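Putative polysaccharide binding proteins (DUF1812) (Bacteroides thetaiotaomicron VPI-5482, PDB 3GF8) probably serves as an outer-membrane lipoprotein in fimbrial assembly, as in FimB/Mfa2 anchor proteins, and has also been regarded as a putative polysaccharide-binding protein. Local coordinates at residues A[19-24]-A[140-145]; A[86-91]-A[119-124]; A[223-228]-A[235-240]. All coordinates share one frame; numbering follows the deposited sequence.

Interaction 1 (A[19-24]-A[140-145]); sequences KFKYDY and TETINL
Lys19, Phe20 and Lys21 pair in parallel with Thr142, Ile143 and Asn144, joining the first strand, 16-21, to the long strand 139-158 in a beta fold consistent with the transthyretin clan to which the family belongs. Four backbone hydrogen bonds run alternately between the strands, from Lys19 N to Glu141 O (2.7 Å) at one end to Leu145 N and Lys21 O (3.0 Å) at the other.

Lys21 carries the polar side-chain contact. Its CB leaves the sheet on the face shared with Lys19, Thr142 and Asn144, and CG sits between the backbone N and the carbonyl carbon (chi1 63°), which lays it 3.8 Å from Thr142 CG2. CD passes the same methyl, CE comes up to the Asn144 amide oxygen, and a bend at the last torsion delivers NZ to Asn144 OD1 at 2.7 Å. The ammonium stands above the amide plane rather than on a lone pair. Lys21 NZ also forms a salt bridge with Asp23 OD1 at 2.8 Å, so one lysine joins Asn144 to Asp23, two residues farther along its own chain. Asn144 ND2 is held by Glu127 of the adjoining strand 124-133, which helps to set the orientation of the amide.

On the other face the Phe20 ring runs alongside Ile143, with CD2 of the ring against Ile143 CB. Leu145 CB lies alongside Tyr22 CB, and the Tyr22 ring packs edge-to-face with Trp124. Between the two segments a water accepts from Tyr24 N at 2.9 Å and lies 2.8 Å from Asn144 OD1.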
loop_
_atom_site.group_PDB
_atom_site.type_symbol
_atom_site.label_atom_id
_atom_site.label_comp_id
_atom_site.label_asym_id
_atom_site.label_seq_id
_atom_site.Cartn_x
_atom_site.Cartn_y
_atom_site.Cartn_z
ATOM N N LYS A 19 19.566 3.719 9.431
ATOM C CA LYS A 19 18.667 4.839 9.292
ATOM C C LYS A 19 17.550 4.368 8.372
ATOM O O LYS A 19 17.824 3.751 7.338
ATOM C CB LYS A 19 19.423 5.999 8.653
ATOM C CG LYS A 19 18.596 7.248 8.339
ATOM C CD LYS A 19 19.505 8.440 8.063
ATOM C CE LYS A 19 18.748 9.780 8.033
ATOM N NZ LYS A 19 17.724 9.793 6.958
ATOM N N PHE A 20 16.300 4.626 8.757
ATOM C CA PHE A 20 15.156 4.337 7.882
ATOM C C PHE A 20 14.643 5.629 7.291
ATOM O O PHE A 20 14.497 6.641 8.004
ATOM C CB PHE A 20 14.022 3.683 8.662
ATOM C CG PHE A 20 14.394 2.373 9.286
ATOM C CD1 PHE A 20 15.037 2.335 10.521
ATOM C CD2 PHE A 20 14.131 1.189 8.630
ATOM C CE1 PHE A 20 15.369 1.119 11.095
ATOM C CE2 PHE A 20 14.478 -0.011 9.189
ATOM C CZ PHE A 20 15.100 -0.040 10.429
ATOM N N LYS A 21 14.366 5.635 5.991
ATOM C CA LYS A 21 13.728 6.846 5.412
ATOM C C LYS A 21 12.478 6.498 4.649
ATOM O O LYS A 21 12.385 5.401 4.098
ATOM C CB LYS A 21 14.703 7.633 4.537
ATOM C CG LYS A 21 15.250 6.930 3.264
ATOM C CD LYS A 21 16.115 7.924 2.455
ATOM C CE LYS A 21 16.563 7.404 1.138
ATOM N NZ LYS A 21 15.425 7.219 0.249
ATOM N N TYR A 22 11.537 7.454 4.615
ATOM C CA TYR A 22 10.323 7.359 3.848
ATOM C C TYR A 22 10.127 8.648 3.072
ATOM O O TYR A 22 9.325 9.505 3.471
ATOM C CB TYR A 22 9.094 7.054 4.748
ATOM C CG TYR A 22 7.790 7.101 3.998
ATOM C CD1 TYR A 22 7.648 6.507 2.730
ATOM C CD2 TYR A 22 6.706 7.781 4.515
ATOM C CE1 TYR A 22 6.412 6.591 2.020
ATOM C CE2 TYR A 22 5.508 7.857 3.828
ATOM C CZ TYR A 22 5.363 7.278 2.584
ATOM O OH TYR A 22 4.136 7.395 1.945
ATOM N N ASP A 23 10.865 8.772 1.964
ATOM C CA ASP A 23 10.752 9.922 1.090
ATOM C C ASP A 23 10.187 9.555 -0.254
ATOM O O ASP A 23 9.928 10.447 -1.089
ATOM C CB ASP A 23 12.094 10.651 0.924
ATOM C CG ASP A 23 13.193 9.783 0.273
ATOM O OD1 ASP A 23 12.981 8.612 -0.078
ATOM O OD2 ASP A 23 14.317 10.289 0.167
ATOM N N TYR A 24 9.949 8.258 -0.476
ATOM C CA TYR A 24 9.301 7.814 -1.739
ATOM C C TYR A 24 7.755 8.074 -1.716
ATOM O O TYR A 24 6.930 7.160 -1.653
ATOM C CB TYR A 24 9.668 6.357 -2.025
ATOM C CG TYR A 24 9.577 5.955 -3.472
ATOM C CD1 TYR A 24 10.394 6.526 -4.427
ATOM C CD2 TYR A 24 8.698 4.977 -3.886
ATOM C CE1 TYR A 24 10.320 6.152 -5.750
ATOM C CE2 TYR A 24 8.614 4.597 -5.209
ATOM C CZ TYR A 24 9.443 5.181 -6.133
ATOM O OH TYR A 24 9.367 4.807 -7.457
ATOM N N THR A 140 26.721 3.770 9.187
ATOM C CA THR A 140 25.258 3.827 9.173
ATOM C C THR A 140 24.703 3.406 7.806
ATOM O O THR A 140 24.977 4.056 6.806
ATOM C CB THR A 140 24.776 5.238 9.494
ATOM O OG1 THR A 140 25.216 5.598 10.807
ATOM C CG2 THR A 140 23.238 5.364 9.421
ATOM N N GLU A 141 23.874 2.363 7.764
ATOM C CA GLU A 141 23.207 1.977 6.525
ATOM C C GLU A 141 21.825 2.658 6.458
ATOM O O GLU A 141 21.258 3.057 7.481
ATOM C CB GLU A 141 23.046 0.465 6.448
ATOM C CG GLU A 141 24.338 -0.319 6.668
ATOM C CD GLU A 141 25.323 -0.186 5.519
ATOM O OE1 GLU A 141 24.888 0.043 4.359
ATOM O OE2 GLU A 141 26.529 -0.320 5.791
ATOM N N THR A 142 21.285 2.787 5.263
ATOM C CA THR A 142 19.953 3.370 5.094
ATOM C C THR A 142 18.955 2.391 4.469
ATOM O O THR A 142 19.185 1.855 3.361
ATOM C CB THR A 142 19.995 4.614 4.180
ATOM O OG1 THR A 142 20.982 5.531 4.652
ATOM C CG2 THR A 142 18.623 5.300 4.141
ATOM N N ILE A 143 17.837 2.192 5.146
ATOM C CA ILE A 143 16.716 1.443 4.566
ATOM C C ILE A 143 15.715 2.400 3.912
ATOM O O ILE A 143 15.281 3.377 4.501
ATOM C CB ILE A 143 16.016 0.537 5.579
ATOM C CG1 ILE A 143 16.985 -0.571 6.032
ATOM C CG2 ILE A 143 14.808 -0.151 4.920
ATOM C CD1 ILE A 143 17.215 -1.681 4.899
ATOM N N ASN A 144 15.396 2.116 2.655
ATOM C CA ASN A 144 14.419 2.895 1.920
ATOM C C ASN A 144 13.020 2.247 1.941
ATOM O O ASN A 144 12.868 1.103 1.535
ATOM C CB ASN A 144 14.860 3.090 0.480
ATOM C CG ASN A 144 13.959 4.017 -0.249
ATOM O OD1 ASN A 144 13.750 5.141 0.176
ATOM N ND2 ASN A 144 13.356 3.532 -1.319
ATOM N N LEU A 145 12.029 3.018 2.392
ATOM C CA LEU A 145 10.676 2.504 2.645
ATOM C C LEU A 145 9.702 2.904 1.558
ATOM O O LEU A 145 9.654 4.087 1.143
ATOM C CB LEU A 145 10.128 3.017 3.985
ATOM C CG LEU A 145 10.860 2.475 5.196
ATOM C CD1 LEU A 145 10.320 3.121 6.525
ATOM C CD2 LEU A 145 10.763 0.970 5.168
HETATM O O HOH W 1 11.248 6.126 0.907
#

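Interaction 2 (A[86-91]-A[119-124]); sequences RDSYDI and RMETLW
Residues 86-89 form a type I beta turn that lies against the irregular segment 119-124, the backbones coming nearest at Ser88 and Met120, with CA atoms 6.2 Å apart. Into this turn reaches the carboxylate of Glu121. Its OE2 accepts two backbone hydrogen bonds: Arg86 N, at 2.8 Å, meets the anti lone pair, and Ser88 N, at 3.0 Å, meets the syn one. The other oxygen, OE1, takes the hydroxyl proton of Ser88 OG at 2.5 Å, the serine lying on its syn side but 30° out of the carboxylate plane. Three donors therefore hold both oxygens and restrict rotation of the group. The chain of Glu121 is folded to get there, with CG between its own backbone N and carbonyl carbon (chi1 73°) and a second bend at chi2.

Tyr89 runs past Glu121 in the opposite direction, its ring plane 63° from that of the carboxylate. Its OH donates to the Glu121 backbone O at 2.6 Å, nearly along the C=O axis, so the main chain and the side chain of one glutamate are both engaged. Leu123 CD2 rests over one ring face, toward the rim, while Ser88 CB lies over the centre of the opposite face. Selenomethionine Met120 lies across the tyrosine and brings CB to 3.3 Å from the hydroxyl. Leu106 of strand 105-108 also touches Tyr89 and Leu123, and the guanidinium of Arg86 leads away to salt bridges with Glu57 and Asp37. The arrangement is a carboxylate receiving two amides of a beta turn, here joining the start of strand 89-91 to the linker that leads into strand 124-133.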
loop_
_atom_site.group_PDB
_atom_site.type_symbol
_atom_site.label_atom_id
_atom_site.label_comp_id
_atom_site.label_asym_id
_atom_site.label_seq_id
_atom_site.Cartn_x
_atom_site.Cartn_y
_atom_site.Cartn_z
ATOM N N ARG A 86 1.573 -4.963 12.176
ATOM C CA ARG A 86 1.037 -5.364 13.485
ATOM C C ARG A 86 -0.016 -6.434 13.267
ATOM O O ARG A 86 0.244 -7.394 12.534
ATOM C CB ARG A 86 0.519 -4.151 14.249
ATOM C CG ARG A 86 1.636 -3.155 14.580
ATOM C CD ARG A 86 1.062 -1.975 15.336
ATOM N NE ARG A 86 2.020 -0.904 15.568
ATOM C CZ ARG A 86 2.814 -0.817 16.624
ATOM N NH1 ARG A 86 2.785 -1.746 17.564
ATOM N NH2 ARG A 86 3.659 0.198 16.733
ATOM N N ASP A 87 -1.210 -6.271 13.822
ATOM C CA ASP A 87 -2.188 -7.354 13.818
ATOM C C ASP A 87 -2.812 -7.731 12.502
ATOM O O ASP A 87 -3.388 -8.800 12.418
ATOM C CB ASP A 87 -3.310 -7.049 14.779
ATOM C CG ASP A 87 -2.844 -7.082 16.206
ATOM O OD1 ASP A 87 -1.926 -7.885 16.502
ATOM O OD2 ASP A 87 -3.379 -6.302 17.032
ATOM N N SER A 88 -2.719 -6.897 11.479
ATOM C CA SER A 88 -3.361 -7.232 10.211
ATOM C C SER A 88 -2.623 -8.269 9.411
ATOM O O SER A 88 -3.218 -8.903 8.517
ATOM C CB SER A 88 -3.567 -6.009 9.339
ATOM O OG SER A 88 -4.361 -5.054 10.012
ATOM N N TYR A 89 -1.354 -8.488 9.740
ATOM C CA TYR A 89 -0.500 -9.254 8.868
ATOM C C TYR A 89 0.150 -10.398 9.616
ATOM O O TYR A 89 0.518 -10.232 10.766
ATOM C CB TYR A 89 0.584 -8.337 8.322
ATOM C CG TYR A 89 0.071 -7.004 7.872
ATOM C CD1 TYR A 89 -0.571 -6.881 6.660
ATOM C CD2 TYR A 89 0.229 -5.864 8.642
ATOM C CE1 TYR A 89 -1.052 -5.671 6.203
ATOM C CE2 TYR A 89 -0.238 -4.629 8.181
ATOM C CZ TYR A 89 -0.880 -4.543 6.952
ATOM O OH TYR A 89 -1.399 -3.341 6.445
ATOM N N ASP A 90 0.278 -11.546 8.943
ATOM C CA ASP A 90 1.197 -12.609 9.374
ATOM C C ASP A 90 2.433 -12.556 8.539
ATOM O O ASP A 90 2.349 -12.632 7.306
ATOM C CB ASP A 90 0.574 -14.004 9.211
ATOM C CG ASP A 90 -0.602 -14.224 10.160
ATOM O OD1 ASP A 90 -0.472 -13.958 11.389
ATOM O OD2 ASP A 90 -1.665 -14.632 9.664
ATOM N N ILE A 91 3.573 -12.459 9.205
ATOM C CA ILE A 91 4.865 -12.533 8.544
ATOM C C ILE A 91 5.435 -13.882 8.954
ATOM O O ILE A 91 5.460 -14.208 10.131
ATOM C CB ILE A 91 5.807 -11.394 8.990
ATOM C CG1 ILE A 91 5.147 -10.010 8.743
ATOM C CG2 ILE A 91 7.162 -11.516 8.268
ATOM C CD1 ILE A 91 5.842 -8.779 9.489
ATOM N N ARG A 119 -9.781 -0.925 8.329
ATOM C CA ARG A 119 -8.684 -0.079 7.914
ATOM C C ARG A 119 -7.404 -0.692 8.442
ATOM O O ARG A 119 -7.228 -0.734 9.616
ATOM C CB ARG A 119 -8.824 1.370 8.390
ATOM C CG ARG A 119 -7.645 2.225 7.878
ATOM C CD ARG A 119 -7.867 3.671 8.134
ATOM N NE ARG A 119 -7.934 3.929 9.567
ATOM C CZ ARG A 119 -8.370 5.059 10.139
ATOM N NH1 ARG A 119 -8.795 6.096 9.417
ATOM N NH2 ARG A 119 -8.371 5.146 11.461
HETATM N N MSE A 120 -6.528 -1.207 7.577
HETATM C CA MSE A 120 -5.261 -1.778 8.040
HETATM C C MSE A 120 -4.299 -0.710 8.544
HETATM O O MSE A 120 -4.220 0.363 7.966
HETATM C CB MSE A 120 -4.546 -2.504 6.925
HETATM C CG MSE A 120 -5.056 -3.843 6.675
HETATM SE SE MSE A 120 -6.197 -3.750 5.171
HETATM C CE MSE A 120 -4.846 -3.918 3.942
ATOM N N GLU A 121 -3.537 -1.027 9.584
ATOM C CA GLU A 121 -2.370 -0.211 9.938
ATOM C C GLU A 121 -1.415 -0.180 8.736
ATOM O O GLU A 121 -1.228 -1.207 8.003
ATOM C CB GLU A 121 -1.687 -0.729 11.211
ATOM C CG GLU A 121 -0.891 -2.030 11.066
ATOM C CD GLU A 121 -1.701 -3.315 11.183
ATOM O OE1 GLU A 121 -2.937 -3.279 11.143
ATOM O OE2 GLU A 121 -1.081 -4.396 11.325
ATOM N N THR A 122 -0.881 1.009 8.490
ATOM C CA THR A 122 -0.136 1.292 7.284
ATOM C C THR A 122 1.140 0.477 7.290
ATOM O O THR A 122 1.819 0.349 8.336
ATOM C CB THR A 122 0.172 2.779 7.149
ATOM O OG1 THR A 122 -1.064 3.464 6.985
ATOM C CG2 THR A 122 1.098 3.069 5.938
ATOM N N LEU A 123 1.394 -0.112 6.118
ATOM C CA LEU A 123 2.475 -1.034 5.912
ATOM C C LEU A 123 3.517 -0.448 4.941
ATOM O O LEU A 123 3.146 0.025 3.857
ATOM C CB LEU A 123 1.929 -2.336 5.329
ATOM C CG LEU A 123 2.975 -3.424 5.132
ATOM C CD1 LEU A 123 3.459 -3.912 6.503
ATOM C CD2 LEU A 123 2.375 -4.554 4.304
ATOM N N TRP A 124 4.791 -0.473 5.349
ATOM C CA TRP A 124 5.905 -0.090 4.459
ATOM C C TRP A 124 6.882 -1.241 4.259
ATOM O O TRP A 124 7.167 -2.001 5.196
ATOM C CB TRP A 124 6.710 1.107 5.011
ATOM C CG TRP A 124 6.008 2.430 5.079
ATOM C CD1 TRP A 124 6.059 3.430 4.156
ATOM C CD2 TRP A 124 5.202 2.925 6.163
ATOM N NE1 TRP A 124 5.317 4.511 4.586
ATOM C CE2 TRP A 124 4.775 4.226 5.808
ATOM C CE3 TRP A 124 4.782 2.393 7.383
ATOM C CZ2 TRP A 124 3.937 4.994 6.630
ATOM C CZ3 TRP A 124 3.952 3.168 8.207
ATOM C CH2 TRP A 124 3.553 4.457 7.822
#

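Interaction 3 (A[223-228]-A[235-240]); sequences TRLVLT and RVFDIN
Asp238 OD2 is approached by two arginines, one from each strand of an antiparallel hairpin. Arg224 NH1 lies 2.7 Å from Asp238 OD2 in a salt bridge, with the carboxylate at the edge of the guanidinium and the two planes 35° apart; its hydrogen bonds to the two carboxylate oxygens are both weak. Arg235 NH1 comes within 3.0 Å of Asp238 OD2, but the oxygen stands well out of that guanidinium plane, making this a pairing of charges without a directed N-H. A bend at the third torsion of Arg224 (chi3 -78°) turns its guanidinium toward the aspartate.

Val226 occupies the same face and runs next to Asp238, its CG2 3.4 Å from Asp238 OD1. Backbone hydrogen bonds join Leu225 and Ile239 in both directions, each 3.0 Å between N and O. Farther along, Leu227 N donates to Phe237 O, whereas Leu227 O receives Val236 N, at 2.9 Å. Val236 and Phe237 thus share one partner as a classic beta bulge, which shifts the register by one before Thr228 meets Arg235; at the bulge Val236 CG2 lies 3.9 Å from Leu227 CB.

Leu225, Leu227, Phe237 and Ile239 make the reverse face apolar. Leu227 CB lies 3.9 Å from Phe237 CB, Leu225 CD2 comes to the edge of the Phe237 ring, and Ile239 CD1 packs against Leu225 CB. Phe154 and Phe156 of strand 139-158 touch Leu225, Phe156 also reaches Leu227, and Phe271 meets Phe237 edge-to-face. At the end of the second strand, Asn240 OD1 caps the following helix at Asp243 N. The hairpin is accordingly two-sided: hydrophobic contacts pack it into the domain, while the carboxylate of Asp238 draws Arg224 and Arg235 together in a salt-bridge network that spans both strands.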
loop_
_atom_site.group_PDB
_atom_site.type_symbol
_atom_site.label_atom_id
_atom_site.label_comp_id
_atom_site.label_asym_id
_atom_site.label_seq_id
_atom_site.Cartn_x
_atom_site.Cartn_y
_atom_site.Cartn_z
ATOM N N THR A 223 -6.826 -4.472 -11.162
ATOM C CA THR A 223 -7.601 -4.288 -9.940
ATOM C C THR A 223 -8.909 -3.596 -10.217
ATOM O O THR A 223 -8.959 -2.539 -10.834
ATOM C CB THR A 223 -6.786 -3.468 -8.936
ATOM O OG1 THR A 223 -5.540 -4.143 -8.720
ATOM C CG2 THR A 223 -7.553 -3.291 -7.614
ATOM N N ARG A 224 -9.978 -4.203 -9.753
ATOM C CA ARG A 224 -11.318 -3.775 -10.109
ATOM C C ARG A 224 -12.013 -2.990 -9.032
ATOM O O ARG A 224 -11.909 -3.365 -7.873
ATOM C CB ARG A 224 -12.193 -5.012 -10.366
ATOM C CG ARG A 224 -11.825 -5.768 -11.640
ATOM C CD ARG A 224 -13.015 -6.541 -12.147
ATOM N NE ARG A 224 -13.203 -7.750 -11.377
ATOM C CZ ARG A 224 -14.362 -8.360 -11.145
ATOM N NH1 ARG A 224 -15.513 -7.874 -11.580
ATOM N NH2 ARG A 224 -14.360 -9.480 -10.428
ATOM N N LEU A 225 -12.783 -1.959 -9.425
ATOM C CA LEU A 225 -13.762 -1.340 -8.534
ATOM C C LEU A 225 -15.117 -1.803 -9.046
ATOM O O LEU A 225 -15.453 -1.583 -10.213
ATOM C CB LEU A 225 -13.672 0.188 -8.540
ATOM C CG LEU A 225 -14.804 0.958 -7.834
ATOM C CD1 LEU A 225 -14.804 0.677 -6.305
ATOM C CD2 LEU A 225 -14.730 2.473 -8.099
ATOM N N VAL A 226 -15.880 -2.458 -8.179
ATOM C CA VAL A 226 -17.173 -3.049 -8.529
ATOM C C VAL A 226 -18.249 -2.586 -7.547
ATOM O O VAL A 226 -18.110 -2.726 -6.329
ATOM C CB VAL A 226 -17.135 -4.592 -8.478
ATOM C CG1 VAL A 226 -18.503 -5.189 -8.937
ATOM C CG2 VAL A 226 -15.971 -5.144 -9.307
ATOM N N LEU A 227 -19.317 -2.025 -8.100
ATOM C CA LEU A 227 -20.505 -1.648 -7.366
ATOM C C LEU A 227 -21.646 -2.609 -7.702
ATOM O O LEU A 227 -21.878 -2.932 -8.866
ATOM C CB LEU A 227 -20.913 -0.211 -7.709
ATOM C CG LEU A 227 -20.231 0.903 -6.934
ATOM C CD1 LEU A 227 -18.686 0.906 -7.060
ATOM C CD2 LEU A 227 -20.809 2.212 -7.393
ATOM N N THR A 228 -22.378 -3.030 -6.673
ATOM C CA THR A 228 -23.450 -3.991 -6.818
ATOM C C THR A 228 -24.689 -3.446 -6.150
ATOM O O THR A 228 -24.642 -2.928 -5.040
ATOM C CB THR A 228 -23.079 -5.356 -6.212
ATOM O OG1 THR A 228 -21.862 -5.819 -6.808
ATOM C CG2 THR A 228 -24.196 -6.405 -6.474
ATOM N N ARG A 235 -24.604 -6.172 -10.655
ATOM C CA ARG A 235 -23.431 -5.321 -10.754
ATOM C C ARG A 235 -23.694 -4.183 -11.700
ATOM O O ARG A 235 -23.990 -4.432 -12.858
ATOM C CB ARG A 235 -22.223 -6.105 -11.260
ATOM C CG ARG A 235 -21.532 -6.908 -10.182
ATOM C CD ARG A 235 -20.136 -7.337 -10.596
ATOM N NE ARG A 235 -20.153 -8.504 -11.461
ATOM C CZ ARG A 235 -19.971 -8.489 -12.780
ATOM N NH1 ARG A 235 -19.722 -7.350 -13.442
ATOM N NH2 ARG A 235 -20.036 -9.641 -13.451
ATOM N N VAL A 236 -23.558 -2.942 -11.229
ATOM C CA VAL A 236 -23.890 -1.759 -12.033
ATOM C C VAL A 236 -22.675 -0.994 -12.511
ATOM O O VAL A 236 -22.806 -0.092 -13.332
ATOM C CB VAL A 236 -24.799 -0.782 -11.251
ATOM C CG1 VAL A 236 -26.161 -1.451 -10.967
ATOM C CG2 VAL A 236 -24.135 -0.346 -9.956
ATOM N N PHE A 237 -21.498 -1.326 -11.981
ATOM C CA PHE A 237 -20.258 -0.610 -12.291
ATOM C C PHE A 237 -19.085 -1.546 -12.023
ATOM O O PHE A 237 -18.979 -2.158 -10.959
ATOM C CB PHE A 237 -20.146 0.641 -11.432
ATOM C CG PHE A 237 -19.166 1.696 -11.944
ATOM C CD1 PHE A 237 -19.380 2.349 -13.145
ATOM C CD2 PHE A 237 -18.089 2.099 -11.162
ATOM C CE1 PHE A 237 -18.513 3.360 -13.573
ATOM C CE2 PHE A 237 -17.217 3.117 -11.587
ATOM C CZ PHE A 237 -17.424 3.732 -12.786
ATOM N N ASP A 238 -18.196 -1.652 -13.000
ATOM C CA ASP A 238 -17.127 -2.611 -12.927
ATOM C C ASP A 238 -15.985 -2.125 -13.779
ATOM O O ASP A 238 -15.963 -2.405 -14.962
ATOM C CB ASP A 238 -17.608 -3.990 -13.381
ATOM C CG ASP A 238 -16.595 -5.087 -13.064
ATOM O OD1 ASP A 238 -15.450 -4.772 -12.672
ATOM O OD2 ASP A 238 -16.936 -6.273 -13.211
ATOM N N ILE A 239 -15.038 -1.412 -13.157
ATOM C CA ILE A 239 -13.963 -0.777 -13.901
ATOM C C ILE A 239 -12.594 -1.232 -13.427
ATOM O O ILE A 239 -12.426 -1.866 -12.359
ATOM C CB ILE A 239 -14.104 0.782 -13.961
ATOM C CG1 ILE A 239 -14.106 1.448 -12.575
ATOM C CG2 ILE A 239 -15.417 1.147 -14.640
ATOM C CD1 ILE A 239 -12.760 1.804 -12.035
ATOM N N ASN A 240 -11.609 -0.955 -14.268
ATOM C CA ASN A 240 -10.239 -1.327 -13.990
ATOM C C ASN A 240 -9.623 -0.088 -13.398
ATOM O O ASN A 240 -9.324 0.891 -14.089
ATOM C CB ASN A 240 -9.549 -1.796 -15.272
ATOM C CG ASN A 240 -8.083 -2.086 -15.081
ATOM O OD1 ASN A 240 -7.472 -1.668 -14.106
ATOM N ND2 ASN A 240 -7.500 -2.797 -16.031
#

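In the fold
From the N terminus, interaction 1 closes the longest loop, pairing the first strand, 16-21, with strand 139-158 more than a hundred residues later. Interaction 2 is nested inside that loop, joining the turn before strand 89-91 to the linker ahead of strand 124-133. The two touch through Trp124, which packs on Tyr22 and Leu145, although their centres are 19 Å apart. Interaction 3 follows in series as a local hairpin at the edge of the sheet containing strand 170-176. Its centre is 37 Å from that of interaction 1, on the opposite side of the chain's centre. Strand 139-158 links these regions, pairing in interaction 1 and placing phenylalanines against the hairpin.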